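Local coordinates for putative uncharacterized protein smu.1604c (Streptococcus mutans, PDB 3L9F) that is a PadR-family transcription regulator, probably a DNA-binding repressor or activator built on a winged-helix domain, and can bind metal ions such as magnesium, at residues A[43-47]-A[48-52]. Numbering follows the deposited sequence.
Sequences GILSK and KERSG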
loop_
_atom_site.group_PDB
_atom_site.type_symbol
_atom_site.label_atom_id
_atom_site.label_comp_id
_atom_site.label_asym_id
_atom_site.label_seq_id
_atom_site.Cartn_x
_atom_site.Cartn_y
_atom_site.Cartn_z
ATOM N N GLY A 43 -17.322 -0.691 -7.803
ATOM C CA GLY A 43 -17.428 -2.090 -7.417
ATOM C C GLY A 43 -18.404 -2.307 -6.269
ATOM O O GLY A 43 -19.266 -3.199 -6.326
ATOM N N ILE A 44 -18.271 -1.492 -5.225
ATOM C CA ILE A 44 -19.155 -1.585 -4.068
ATOM C C ILE A 44 -20.603 -1.326 -4.461
ATOM O O ILE A 44 -21.516 -1.985 -3.964
ATOM C CB ILE A 44 -18.739 -0.592 -2.972
ATOM C CG1 ILE A 44 -17.451 -1.063 -2.304
ATOM C CG2 ILE A 44 -19.838 -0.437 -1.939
ATOM C CD1 ILE A 44 -16.823 -0.036 -1.425
ATOM N N LEU A 45 -20.803 -0.389 -5.385
ATOM C CA LEU A 45 -22.151 -0.035 -5.828
ATOM C C LEU A 45 -22.664 -0.900 -6.981
ATOM O O LEU A 45 -23.762 -0.678 -7.478
ATOM C CB LEU A 45 -22.211 1.443 -6.221
ATOM C CG LEU A 45 -22.035 2.413 -5.058
ATOM C CD1 LEU A 45 -21.973 3.848 -5.561
ATOM C CD2 LEU A 45 -23.190 2.234 -4.072
ATOM N N SER A 46 -21.901 -1.897 -7.414
ATOM C CA SER A 46 -22.355 -2.665 -8.573
ATOM C C SER A 46 -23.666 -3.401 -8.311
ATOM O O SER A 46 -24.543 -3.427 -9.170
ATOM C CB SER A 46 -21.284 -3.642 -9.077
ATOM O OG SER A 46 -20.963 -4.600 -8.089
ATOM N N LYS A 47 -23.797 -3.989 -7.124
ATOM C CA LYS A 47 -24.924 -4.878 -6.831
ATOM C C LYS A 47 -26.062 -4.259 -6.015
ATOM O O LYS A 47 -27.167 -4.802 -5.996
ATOM C CB LYS A 47 -24.437 -6.139 -6.111
ATOM C CG LYS A 47 -23.584 -7.071 -6.952
ATOM C CD LYS A 47 -23.136 -8.257 -6.107
ATOM C CE LYS A 47 -22.164 -9.157 -6.851
ATOM N NZ LYS A 47 -21.746 -10.318 -6.015
ATOM N N LYS A 48 -25.807 -3.138 -5.347
ATOM C CA LYS A 48 -26.780 -2.581 -4.407
ATOM C C LYS A 48 -26.691 -1.052 -4.327
ATOM O O LYS A 48 -25.587 -0.490 -4.377
ATOM C CB LYS A 48 -26.516 -3.135 -2.998
ATOM C CG LYS A 48 -26.664 -4.648 -2.809
ATOM C CD LYS A 48 -28.129 -5.039 -2.807
ATOM C CE LYS A 48 -28.347 -6.419 -2.223
ATOM N NZ LYS A 48 -29.803 -6.724 -2.147
ATOM N N GLU A 49 -27.841 -0.384 -4.198
ATOM C CA GLU A 49 -27.864 1.014 -3.758
ATOM C C GLU A 49 -27.454 1.028 -2.292
ATOM O O GLU A 49 -27.919 0.200 -1.498
ATOM C CB GLU A 49 -29.265 1.632 -3.903
ATOM C CG GLU A 49 -29.825 1.596 -5.319
ATOM C CD GLU A 49 -30.983 2.573 -5.527
ATOM O OE1 GLU A 49 -31.291 3.367 -4.607
ATOM O OE2 GLU A 49 -31.576 2.558 -6.624
ATOM N N ARG A 50 -26.563 1.940 -1.923
ATOM C CA ARG A 50 -26.057 1.972 -0.557
ATOM C C ARG A 50 -25.936 3.399 -0.037
ATOM O O ARG A 50 -25.589 4.302 -0.783
ATOM C CB ARG A 50 -24.685 1.309 -0.480
ATOM C CG ARG A 50 -24.599 -0.076 -1.118
ATOM C CD ARG A 50 -23.265 -0.716 -0.760
ATOM N NE ARG A 50 -22.953 -1.884 -1.575
ATOM C CZ ARG A 50 -23.304 -3.128 -1.270
ATOM N NH1 ARG A 50 -24.013 -3.380 -0.176
ATOM N NH2 ARG A 50 -22.946 -4.122 -2.070
ATOM N N SER A 51 -26.223 3.594 1.242
ATOM C CA SER A 51 -25.966 4.875 1.889
ATOM C C SER A 51 -24.461 5.136 1.979
ATOM O O SER A 51 -23.653 4.211 1.923
ATOM C CB SER A 51 -26.531 4.882 3.303
ATOM O OG SER A 51 -25.803 3.981 4.135
ATOM N N GLY A 52 -24.089 6.397 2.147
ATOM C CA GLY A 52 -22.697 6.733 2.426
ATOM C C GLY A 52 -22.166 5.989 3.641
ATOM O O GLY A 52 -21.009 5.542 3.654
HETATM O O HOH W 1 -25.959 0.846 -7.097
#
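Arg50 reaches back over the turn that follows helix 37-44, where its NE and NH2 together hold one carbonyl oxygen, that of Ile44. The bond from NE of Arg50 to O of Ile44 is short and nearly straight, 2.8 Å with an N-H...O angle of 164°, whereas NH2 of Arg50 reaches the same O of Ile44 at 3.2 Å and a more bent 136°. The oxygen lies exactly in the guanidinium plane, but its own carbonyl receives the two donors differently: NH2 sits in the carbonyl plane, NE well above it. The Arg50 chain, extended from CG to NE, runs roughly perpendicular to the Ile44 side chain, and CD of Arg50 passes CG2 of Ile44 at 3.6 Å. CB of Lys48 lies over the centre of one face of the Arg50 guanidinium, 3.6 Å above the plane, so the group is covered as well as gripped at its edge. Beyond CB the Lys48 chain bends at chi2 (-74°), and its CG lies 3.2 Å from O of Lys47. Lys47 instead runs out extended beyond CG, its NZ making a weak hydrogen bond to Asn138 of the second subunit. Leu45 adds an apolar contact, its CD2 standing 4.0 Å from CB of Arg50. A water donates to O of Leu45 at 2.7 Å and more weakly to O of Lys48, bridging the turn. NH1 of Arg50 forms a salt bridge with Glu54, whose backbone N is capped by Ser51, the N-cap of helix 52-62. The turn thus links helix 37-44 to strand 50-51, which pairs antiparallel with strand 100-105, while Ile44, Leu45 and Arg50 pack against helix 52-62.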